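PDB 6A7T: N-acetylglucosamine-specific lectin, which binds N-acetylglucosamine and N-acetylgalactosamine as a bivalve C-type lectin whose sugar recognition is calcium-independent. Local coordinates for residues Ser62-Asp72 with Trp103-Phe111. Numbering follows the deposited sequence.
With CA (calcium ion), chain D.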
# COMPACT_ATOMS: atom_id res chain seq x y z
N SER B 62 15.43 -8.94 -2.04
CA SER B 62 14.62 -9.39 -0.97
C SER B 62 13.74 -10.53 -1.50
O SER B 62 13.40 -10.53 -2.68
CB SER B 62 13.77 -8.24 -0.43
OG SER B 62 12.64 -8.71 0.30
N LEU B 63 13.32 -11.47 -0.65
CA LEU B 63 12.23 -12.33 -1.06
C LEU B 63 11.04 -11.46 -1.52
O LEU B 63 10.75 -10.39 -0.93
CB LEU B 63 11.78 -13.24 0.08
CG LEU B 63 12.68 -14.44 0.41
CD1 LEU B 63 12.30 -15.06 1.73
CD2 LEU B 63 12.66 -15.50 -0.68
N VAL B 64 10.33 -11.92 -2.55
CA VAL B 64 9.35 -11.12 -3.26
C VAL B 64 8.22 -10.74 -2.32
O VAL B 64 7.80 -11.52 -1.42
CB VAL B 64 8.86 -11.86 -4.50
CG1 VAL B 64 8.17 -13.15 -4.11
CG2 VAL B 64 7.92 -11.03 -5.34
N THR B 65 7.74 -9.48 -2.49
CA THR B 65 6.56 -8.95 -1.83
C THR B 65 5.56 -8.63 -2.93
O THR B 65 5.97 -8.13 -3.99
CB THR B 65 6.90 -7.76 -0.91
OG1 THR B 65 7.35 -6.66 -1.70
CG2 THR B 65 7.93 -8.10 0.13
N VAL B 66 4.30 -8.96 -2.73
CA VAL B 66 3.33 -8.91 -3.82
C VAL B 66 2.23 -7.89 -3.49
O VAL B 66 1.36 -8.16 -2.64
CB VAL B 66 2.74 -10.31 -4.06
CG1 VAL B 66 1.73 -10.36 -5.19
CG2 VAL B 66 3.84 -11.36 -4.28
N GLU B 67 2.33 -6.70 -4.13
CA GLU B 67 1.51 -5.55 -3.72
C GLU B 67 0.21 -5.49 -4.51
O GLU B 67 -0.67 -4.76 -4.09
CB GLU B 67 2.32 -4.26 -3.87
CG GLU B 67 3.33 -4.13 -2.77
CD GLU B 67 4.64 -4.88 -2.98
OE1 GLU B 67 4.94 -5.21 -4.16
OE2 GLU B 67 5.42 -4.93 -2.00
N CYS B 68 0.08 -6.23 -5.61
CA CYS B 68 -1.11 -6.10 -6.43
C CYS B 68 -1.39 -7.36 -7.22
O CYS B 68 -0.50 -8.25 -7.40
CB CYS B 68 -0.98 -4.95 -7.42
SG CYS B 68 0.38 -5.16 -8.61
N SER B 69 -2.61 -7.42 -7.75
CA SER B 69 -3.07 -8.59 -8.52
C SER B 69 -2.30 -8.78 -9.83
O SER B 69 -2.02 -9.92 -10.24
CB SER B 69 -4.56 -8.51 -8.71
OG SER B 69 -4.86 -7.54 -9.70
N LYS B 70 -1.80 -7.70 -10.46
CA LYS B 70 -1.04 -7.84 -11.66
C LYS B 70 0.30 -8.55 -11.40
O LYS B 70 0.71 -9.36 -12.22
CB LYS B 70 -0.79 -6.47 -12.29
CG LYS B 70 -2.02 -5.87 -12.95
CD LYS B 70 -1.72 -4.89 -14.08
CE LYS B 70 -0.64 -3.86 -13.79
NZ LYS B 70 -1.21 -2.67 -13.12
N GLU B 71 0.93 -8.25 -10.27
CA GLU B 71 2.21 -8.84 -9.92
C GLU B 71 1.96 -10.33 -9.57
O GLU B 71 2.70 -11.19 -9.95
CB GLU B 71 2.80 -8.07 -8.73
CG GLU B 71 4.19 -8.53 -8.34
CD GLU B 71 4.84 -7.72 -7.25
OE1 GLU B 71 4.14 -6.96 -6.50
OE2 GLU B 71 6.03 -7.89 -7.10
N ASP B 72 0.90 -10.57 -8.80
CA ASP B 72 0.48 -11.93 -8.46
C ASP B 72 0.27 -12.71 -9.76
O ASP B 72 0.71 -13.84 -9.87
CB ASP B 72 -0.81 -11.91 -7.64
CG ASP B 72 -1.33 -13.28 -7.26
OD1 ASP B 72 -0.71 -13.89 -6.39
OD2 ASP B 72 -2.40 -13.67 -7.75
N TRP B 103 4.57 -8.64 5.08
CA TRP B 103 5.78 -8.71 4.36
C TRP B 103 6.96 -8.45 5.29
O TRP B 103 6.80 -7.80 6.31
CB TRP B 103 5.79 -7.74 3.17
CG TRP B 103 4.63 -7.96 2.25
CD1 TRP B 103 3.61 -7.09 1.99
CD2 TRP B 103 4.37 -9.11 1.43
NE1 TRP B 103 2.72 -7.63 1.08
CE2 TRP B 103 3.17 -8.88 0.73
CE3 TRP B 103 5.03 -10.33 1.24
CZ2 TRP B 103 2.58 -9.82 -0.12
CZ3 TRP B 103 4.46 -11.24 0.38
CH2 TRP B 103 3.27 -11.01 -0.27
N ILE B 104 8.14 -8.95 4.91
CA ILE B 104 9.30 -8.95 5.79
C ILE B 104 9.88 -7.54 5.97
O ILE B 104 10.69 -7.34 6.91
CB ILE B 104 10.35 -9.96 5.30
CG1 ILE B 104 10.79 -9.69 3.86
CG2 ILE B 104 9.82 -11.37 5.47
CD1 ILE B 104 11.99 -10.48 3.42
N ASP B 105 9.42 -6.59 5.15
CA ASP B 105 9.79 -5.18 5.29
C ASP B 105 8.93 -4.52 6.36
O ASP B 105 9.10 -3.33 6.60
CB ASP B 105 9.70 -4.42 3.97
CG ASP B 105 8.30 -4.28 3.36
OD1 ASP B 105 7.37 -4.95 3.81
OD2 ASP B 105 8.19 -3.51 2.37
N GLY B 106 7.99 -5.25 6.94
CA GLY B 106 7.09 -4.68 7.94
C GLY B 106 5.82 -4.10 7.35
O GLY B 106 4.96 -3.62 8.12
N SER B 107 5.66 -4.12 6.01
CA SER B 107 4.48 -3.56 5.37
C SER B 107 3.33 -4.56 5.45
O SER B 107 3.52 -5.74 5.17
CB SER B 107 4.73 -3.11 3.98
OG SER B 107 5.04 -4.18 3.12
N PRO B 108 2.11 -4.16 5.84
CA PRO B 108 0.94 -5.04 5.79
C PRO B 108 0.56 -5.43 4.36
O PRO B 108 0.84 -4.72 3.40
CB PRO B 108 -0.24 -4.20 6.29
CG PRO B 108 0.39 -3.04 6.98
CD PRO B 108 1.75 -2.83 6.37
N PHE B 109 -0.13 -6.56 4.25
CA PHE B 109 -0.64 -6.95 2.97
C PHE B 109 -1.58 -5.86 2.47
O PHE B 109 -2.33 -5.27 3.30
CB PHE B 109 -1.40 -8.26 3.06
CG PHE B 109 -0.59 -9.49 3.42
CD1 PHE B 109 0.73 -9.63 3.04
CD2 PHE B 109 -1.19 -10.50 4.16
CE1 PHE B 109 1.43 -10.77 3.37
CE2 PHE B 109 -0.48 -11.64 4.50
CZ PHE B 109 0.83 -11.77 4.10
N THR B 110 -1.54 -5.67 1.15
CA THR B 110 -2.48 -4.89 0.39
C THR B 110 -3.34 -5.86 -0.40
O THR B 110 -4.45 -6.20 -0.02
CB THR B 110 -1.75 -3.83 -0.45
OG1 THR B 110 -0.61 -4.36 -1.15
CG2 THR B 110 -1.21 -2.71 0.41
N PHE B 111 -2.80 -6.36 -1.51
CA PHE B 111 -3.36 -7.49 -2.21
C PHE B 111 -3.31 -8.71 -1.28
O PHE B 111 -2.36 -8.83 -0.55
CB PHE B 111 -2.55 -7.77 -3.48
CG PHE B 111 -2.90 -9.07 -4.16
CD1 PHE B 111 -4.04 -9.19 -4.93
CD2 PHE B 111 -2.11 -10.21 -4.00
CE1 PHE B 111 -4.38 -10.39 -5.53
CE2 PHE B 111 -2.47 -11.41 -4.58
CZ PHE B 111 -3.58 -11.51 -5.37
CA CA D . 6.61 -6.36 -5.35
O HOH W 1 8.01 -4.83 -3.90
O HOH W 2 -0.05 -7.58 -0.37
O HOH W 3 4.04 -3.86 0.36
O HOH W 4 7.60 -3.94 -0.45
O HOH W 5 6.26 -4.58 -6.91
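S62 sets its OG 3.6 Å from I104 CD1, opening a contact in which the calcium-binding connection of a C-type lectin domain, between strand 62-63 and helix 69-80, lies against the loop leaving strand 100-103. It exemplifies a loop serving two ends, oxygens to metal and carbons to aromatic rings. Calcium sits among T65 O, E67, E71, E154 and two waters, sharing no residue with the sugar-binding K118, N139 and H141. T65 is used twice: its carbonyl holds the metal, while its CA makes a CH-pi contact 3.8 Å from the centroid of the W103 six-membered ring. V66 N lies over the same face, F109 over the opposite one; V66 CB packs 3.9 Å from W103 CH2. A water at the indole edge accepts from W103 NE1 and T110 N and donates to V66 O and F111 O. E67 bends at chi2 (83°), bringing OE1 to calcium, while E67 O accepts from T110 OG1 at 3.0 Å. C68 is disulfide-bonded to C23 of the partner chain. F111 (chi1 170°, CG anti to N) meets V66 CG1 through CD2 and S69 CB through CE1. D72 crosses it at about a right angle, planes 40° apart; OD1 is hydrogen-bonded to Y128, and OD2, salt-bridged to R76, lies 3.4 Å from F111 CZ.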